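Local atomic coordinates of polyketide biosynthesis 3-hydroxy-3-methylglutaryl-ACP synthase PksG (Bacillus subtilis, PDB entry 4YXT), a protein that catalyses the aldol condensation of acetyl-AcpK with a carrier-bound beta-ketothioester polyketide intermediate, a step in the biosynthesis of the antibiotic bacillaene in Bacillus subtilis. Residues Y94-L99 and C105-V110; K60-A65 and R348-E353. The protein carries 1 engineered substitution. One frame throughout, in Å; residues are numbered along the deposited sequence.

Interaction 1. Residues Y94-L99 and C105-V110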
loop_
_atom_site.group_PDB
_atom_site.type_symbol
_atom_site.label_atom_id
_atom_site.label_comp_id
_atom_site.label_asym_id
_atom_site.label_seq_id
_atom_site.Cartn_x
_atom_site.Cartn_y
_atom_site.Cartn_z
ATOM N N TYR A 94 10.547 -4.361 9.191
ATOM C CA TYR A 94 11.495 -3.812 10.167
ATOM C C TYR A 94 10.811 -3.147 11.360
ATOM O O TYR A 94 11.222 -3.359 12.495
ATOM C CB TYR A 94 12.383 -2.771 9.484
ATOM C CG TYR A 94 13.398 -3.358 8.523
ATOM C CD1 TYR A 94 14.359 -4.246 8.989
ATOM C CD2 TYR A 94 13.384 -3.061 7.176
ATOM C CE1 TYR A 94 15.289 -4.783 8.161
ATOM C CE2 TYR A 94 14.326 -3.591 6.321
ATOM C CZ TYR A 94 15.289 -4.449 6.828
ATOM O OH TYR A 94 16.282 -5.011 6.033
ATOM N N ILE A 95 9.767 -2.338 11.115
ATOM C CA ILE A 95 9.061 -1.689 12.210
ATOM C C ILE A 95 8.508 -2.733 13.175
ATOM O O ILE A 95 8.633 -2.608 14.364
ATOM C CB ILE A 95 7.866 -0.840 11.773
ATOM C CG1 ILE A 95 8.237 0.252 10.782
ATOM C CG2 ILE A 95 7.196 -0.219 12.958
ATOM C CD1 ILE A 95 9.504 0.903 11.114
ATOM N N HIS A 96 7.888 -3.762 12.632
ATOM C CA HIS A 96 7.355 -4.849 13.431
ATOM C C HIS A 96 8.413 -5.538 14.342
ATOM O O HIS A 96 8.177 -5.784 15.523
ATOM C CB HIS A 96 6.728 -5.859 12.473
ATOM C CG HIS A 96 6.272 -7.104 13.123
ATOM N ND1 HIS A 96 4.976 -7.278 13.559
ATOM C CD2 HIS A 96 6.923 -8.250 13.407
ATOM C CE1 HIS A 96 4.848 -8.476 14.092
ATOM N NE2 HIS A 96 6.007 -9.092 13.992
ATOM N N GLU A 97 9.566 -5.847 13.775
ATOM C CA GLU A 97 10.645 -6.496 14.511
ATOM C C GLU A 97 11.118 -5.633 15.686
ATOM O O GLU A 97 11.240 -6.087 16.813
ATOM C CB GLU A 97 11.814 -6.770 13.527
ATOM C CG GLU A 97 13.112 -7.323 14.134
ATOM C CD GLU A 97 13.007 -8.775 14.606
ATOM O OE1 GLU A 97 11.879 -9.286 14.746
ATOM O OE2 GLU A 97 14.061 -9.418 14.842
ATOM N N TYR A 98 11.429 -4.378 15.439
ATOM C CA TYR A 98 12.041 -3.572 16.493
ATOM C C TYR A 98 11.018 -3.027 17.480
ATOM O O TYR A 98 11.391 -2.536 18.547
ATOM C CB TYR A 98 12.885 -2.459 15.881
ATOM C CG TYR A 98 14.166 -2.957 15.269
ATOM C CD1 TYR A 98 14.197 -3.399 13.962
ATOM C CD2 TYR A 98 15.350 -2.984 16.009
ATOM C CE1 TYR A 98 15.361 -3.893 13.388
ATOM C CE2 TYR A 98 16.533 -3.462 15.445
ATOM C CZ TYR A 98 16.525 -3.916 14.133
ATOM O OH TYR A 98 17.670 -4.369 13.563
ATOM N N LEU A 99 9.739 -3.034 17.112
ATOM C CA LEU A 99 8.672 -2.813 18.098
ATOM C C LEU A 99 8.300 -4.073 18.898
ATOM O O LEU A 99 7.605 -3.958 19.910
ATOM C CB LEU A 99 7.423 -2.273 17.464
ATOM C CG LEU A 99 7.552 -0.874 16.865
ATOM C CD1 LEU A 99 6.259 -0.471 16.208
ATOM C CD2 LEU A 99 7.945 0.174 17.902
ATOM N N CYS A 105 0.095 -10.974 12.911
ATOM C CA CYS A 105 -0.150 -9.603 12.516
ATOM C C CYS A 105 -0.041 -9.448 10.973
ATOM O O CYS A 105 1.005 -9.830 10.362
ATOM C CB CYS A 105 0.919 -8.755 13.207
ATOM S SG CYS A 105 0.731 -6.954 13.129
ATOM N N ARG A 106 -1.032 -8.827 10.337
ATOM C CA ARG A 106 -0.748 -8.386 8.953
ATOM C C ARG A 106 0.142 -7.169 8.912
ATOM O O ARG A 106 -0.120 -6.176 9.636
ATOM C CB ARG A 106 -1.978 -8.044 8.195
ATOM C CG ARG A 106 -3.036 -9.100 8.235
ATOM C CD ARG A 106 -4.198 -8.582 7.418
ATOM N NE ARG A 106 -5.211 -9.576 7.146
ATOM C CZ ARG A 106 -6.453 -9.561 7.637
ATOM N NH1 ARG A 106 -6.845 -8.601 8.472
ATOM N NH2 ARG A 106 -7.288 -10.542 7.297
ATOM N N LEU A 107 1.126 -7.227 7.999
ATOM C CA LEU A 107 2.141 -6.194 7.764
ATOM C C LEU A 107 2.168 -5.836 6.256
ATOM O O LEU A 107 2.335 -6.750 5.416
ATOM C CB LEU A 107 3.516 -6.807 7.996
ATOM C CG LEU A 107 3.757 -7.406 9.354
ATOM C CD1 LEU A 107 5.017 -8.260 9.425
ATOM C CD2 LEU A 107 3.797 -6.236 10.309
ATOM N N PHE A 108 2.018 -4.559 5.928
ATOM C CA PHE A 108 2.212 -4.066 4.559
ATOM C C PHE A 108 2.337 -2.544 4.503
ATOM O O PHE A 108 2.199 -1.854 5.519
ATOM C CB PHE A 108 1.104 -4.539 3.584
ATOM C CG PHE A 108 -0.309 -4.193 4.030
ATOM C CD1 PHE A 108 -0.985 -5.021 4.882
ATOM C CD2 PHE A 108 -0.897 -3.004 3.642
ATOM C CE1 PHE A 108 -2.262 -4.752 5.266
ATOM C CE2 PHE A 108 -2.192 -2.703 4.024
ATOM C CZ PHE A 108 -2.876 -3.587 4.840
ATOM N N GLU A 109 2.625 -2.039 3.305
ATOM C CA GLU A 109 2.887 -0.701 3.081
ATOM C C GLU A 109 1.842 -0.217 2.104
ATOM O O GLU A 109 1.427 -0.977 1.198
ATOM C CB GLU A 109 4.298 -0.598 2.387
ATOM C CG GLU A 109 4.950 0.752 2.430
ATOM C CD GLU A 109 6.433 0.768 1.930
ATOM O OE1 GLU A 109 7.375 0.063 2.475
ATOM O OE2 GLU A 109 6.652 1.586 1.017
ATOM N N VAL A 110 1.494 1.071 2.239
ATOM C CA VAL A 110 0.545 1.737 1.386
ATOM C C VAL A 110 1.139 3.026 0.836
ATOM O O VAL A 110 1.823 3.767 1.570
ATOM C CB VAL A 110 -0.757 2.093 2.149
ATOM C CG1 VAL A 110 -1.539 3.091 1.349
ATOM C CG2 VAL A 110 -1.588 0.845 2.293
#
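His96 and Leu107 meet where helix 91-99 packs on strand 106-111, the last two elements of the beta-alpha-beta unit that starts with strand 74-80. The histidine can be followed outward atom by atom. Its CB already touches the leucine, with CD2 of Leu107 3.7 Å from CB of His96. CG sits anti to the backbone N (chi1 173°), which places the ring against Leu107 and Cys105. There CG of His96 lies beside both leucine methyls, 3.8 Å from CD2 and 4.1 Å from CD1 of Leu107. The CD1 methyl stands over one ring face, displaced toward the rim, in a CH-pi contact whose line to the centroid runs 19° from the ring normal. ND1 of His96 meets CD2 of Leu107 at 3.6 Å. At the far end, CE1 of His96 reaches CB of Cys105 at 4.0 Å, while the SG of that cysteine lies at the ring edge, 5.2 Å from the centroid of the His96 ring. Leu77 of strand 74-80 touches both His96 and Leu107, and Gly195 of the second subunit packs on the histidine. Strand 106-111 itself pairs antiparallel with a strand of that subunit, continuing the sheet through the dimer interface. The imidazole is thus treated largely as a flat apolar surface: ND1 is buried with no hydrogen-bonding partner in the model, and dispersion, CH-pi and sulfur-aromatic contacts hold the ring, surroundings that would be expected to favour its neutral form.

Interaction 2. Residues K60-A65 and R348-E353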
loop_
_atom_site.group_PDB
_atom_site.type_symbol
_atom_site.label_atom_id
_atom_site.label_comp_id
_atom_site.label_asym_id
_atom_site.label_seq_id
_atom_site.Cartn_x
_atom_site.Cartn_y
_atom_site.Cartn_z
ATOM N N LYS A 60 7.076 3.964 19.329
ATOM C CA LYS A 60 7.662 3.409 20.550
ATOM C C LYS A 60 6.965 3.943 21.812
ATOM O O LYS A 60 6.526 3.138 22.688
ATOM C CB LYS A 60 9.185 3.618 20.499
ATOM C CG LYS A 60 9.999 3.321 21.780
ATOM C CD LYS A 60 10.494 1.886 21.837
ATOM C CE LYS A 60 11.746 1.755 22.687
ATOM N NZ LYS A 60 11.675 2.576 23.938
ATOM N N PRO A 61 6.780 5.279 21.905
ATOM C CA PRO A 61 6.127 5.771 23.094
ATOM C C PRO A 61 4.677 5.313 23.258
ATOM O O PRO A 61 4.188 5.178 24.381
ATOM C CB PRO A 61 6.250 7.295 22.949
ATOM C CG PRO A 61 7.544 7.477 22.193
ATOM C CD PRO A 61 7.469 6.367 21.186
ATOM N N ILE A 62 4.005 5.040 22.153
ATOM C CA ILE A 62 2.694 4.473 22.229
ATOM C C ILE A 62 2.806 3.071 22.755
ATOM O O ILE A 62 2.160 2.717 23.723
ATOM C CB ILE A 62 1.991 4.432 20.877
ATOM C CG1 ILE A 62 1.799 5.849 20.335
ATOM C CG2 ILE A 62 0.642 3.742 21.065
ATOM C CD1 ILE A 62 1.087 5.877 18.990
ATOM N N ILE A 63 3.687 2.295 22.163
ATOM C CA ILE A 63 3.757 0.908 22.531
ATOM C C ILE A 63 4.224 0.779 24.002
ATOM O O ILE A 63 3.691 -0.042 24.766
ATOM C CB ILE A 63 4.613 0.122 21.526
ATOM C CG1 ILE A 63 3.957 0.106 20.124
ATOM C CG2 ILE A 63 4.801 -1.290 21.995
ATOM C CD1 ILE A 63 2.468 -0.204 20.116
ATOM N N ASP A 64 5.162 1.630 24.416
ATOM C CA ASP A 64 5.646 1.561 25.811
ATOM C C ASP A 64 4.528 1.852 26.775
ATOM O O ASP A 64 4.498 1.279 27.847
ATOM C CB ASP A 64 6.811 2.487 26.072
ATOM C CG ASP A 64 8.057 2.025 25.400
ATOM O OD1 ASP A 64 8.044 0.881 24.904
ATOM O OD2 ASP A 64 9.051 2.791 25.369
ATOM N N ALA A 65 3.557 2.678 26.392
ATOM C CA ALA A 65 2.480 2.983 27.354
ATOM C C ALA A 65 1.432 1.852 27.453
ATOM O O ALA A 65 0.548 1.925 28.298
ATOM C CB ALA A 65 1.820 4.325 27.039
ATOM N N ARG A 348 -1.477 14.568 25.877
ATOM C CA ARG A 348 -0.513 15.388 26.678
ATOM C C ARG A 348 0.628 14.553 27.216
ATOM O O ARG A 348 1.745 15.000 27.237
ATOM C CB ARG A 348 -1.174 16.170 27.832
ATOM C CG ARG A 348 -0.244 17.277 28.364
ATOM C CD ARG A 348 -0.328 17.541 29.864
ATOM N NE ARG A 348 -0.345 16.300 30.648
ATOM C CZ ARG A 348 0.724 15.591 31.018
ATOM N NH1 ARG A 348 1.964 15.965 30.700
ATOM N NH2 ARG A 348 0.544 14.478 31.711
ATOM N N THR A 349 0.359 13.303 27.557
ATOM C CA THR A 349 1.380 12.397 28.108
ATOM C C THR A 349 2.580 12.180 27.190
ATOM O O THR A 349 3.718 12.017 27.653
ATOM C CB THR A 349 0.757 11.020 28.405
ATOM O OG1 THR A 349 -0.494 11.208 29.072
ATOM C CG2 THR A 349 1.635 10.247 29.327
ATOM N N PHE A 350 2.353 12.166 25.884
ATOM C CA PHE A 350 3.472 11.992 24.961
ATOM C C PHE A 350 4.360 13.214 24.882
ATOM O O PHE A 350 5.476 13.124 24.405
ATOM C CB PHE A 350 2.955 11.616 23.547
ATOM C CG PHE A 350 2.126 10.353 23.530
ATOM C CD1 PHE A 350 2.688 9.135 23.905
ATOM C CD2 PHE A 350 0.780 10.381 23.185
ATOM C CE1 PHE A 350 1.940 7.970 23.913
ATOM C CE2 PHE A 350 0.025 9.218 23.196
ATOM C CZ PHE A 350 0.609 8.009 23.563
ATOM N N GLY A 351 3.901 14.396 25.307
ATOM C CA GLY A 351 4.842 15.512 25.302
ATOM C C GLY A 351 5.401 15.821 23.928
ATOM O O GLY A 351 6.584 16.127 23.761
ATOM N N ILE A 352 4.535 15.841 22.923
ATOM C CA ILE A 352 5.037 16.123 21.545
ATOM C C ILE A 352 5.823 17.433 21.459
ATOM O O ILE A 352 6.935 17.455 20.919
ATOM C CB ILE A 352 3.898 16.079 20.483
ATOM C CG1 ILE A 352 3.462 14.632 20.241
ATOM C CG2 ILE A 352 4.353 16.672 19.179
ATOM C CD1 ILE A 352 1.993 14.518 19.849
ATOM N N GLU A 353 5.255 18.512 21.981
ATOM C CA GLU A 353 5.924 19.842 21.995
ATOM C C GLU A 353 7.291 19.757 22.620
ATOM O O GLU A 353 8.318 20.188 22.059
ATOM C CB GLU A 353 5.078 20.867 22.778
ATOM C CG GLU A 353 4.376 21.866 21.893
ATOM C CD GLU A 353 4.141 23.216 22.523
ATOM O OE1 GLU A 353 3.501 23.274 23.570
ATOM O OE2 GLU A 353 4.566 24.229 21.947
#
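A turn between two consecutive helices, 341-349 and 352-357, presents Phe350 to the last turns of helix 51-64, joining the C-terminal part of this thiolase-like fold to its N-terminal part. Phe350 carries its half of the contact alone. With CG anti to its own carbonyl carbon (chi1 -58°), the ring extends to Pro61 and Ile62, and its atoms CD1, CE1 and CZ do the touching. CD1 of Phe350 meets CB of Pro61 at 4.1 Å. Next to it, CE1 of Phe350 approaches the carbonyl O of Pro61 to 3.6 Å, with that oxygen at the ring edge, near its plane, and CZ of Phe350 rests 4.1 Å from CG1 of Ile62. Gly351, with phi of +60°, takes the chain out of the first helix and occupies the N-cap position of the next. Asn10 of strand 5-12 touches both Pro61 and Phe350. On helix 51-64 itself, Lys60 NZ and Asp64 OD2 form a salt bridge of 3.0 Å. The junction therefore rests on van der Waals packing of one partly exposed phenylalanine on Pro61 and Ile62, to which the carbonyl O of Pro61, facing the weakly positive C-H at CE1, may add a slight electrostatic attraction.

From the N terminus, the chain passes strand 5-12 and further elements before helix 51-64, whose end supplies residues 60-65; strand 74-80 comes later. Helix 91-99 and strand 106-111 follow, and interaction 1 closes a short loop with only five residues between its segments. Interaction 2, opened at 60-65, closes only at 348-353, with 282 residues between its segments, so the local closure is nested within the long one. One joins the helix and last strand of a beta-alpha-beta unit at the sheet edge that meets the second subunit; the other ties sequence-distant N- and C-terminal parts. Their centres lie about 19 Å apart, yet they touch: CD2 of Leu99 packs 4.1 Å from N of Lys60.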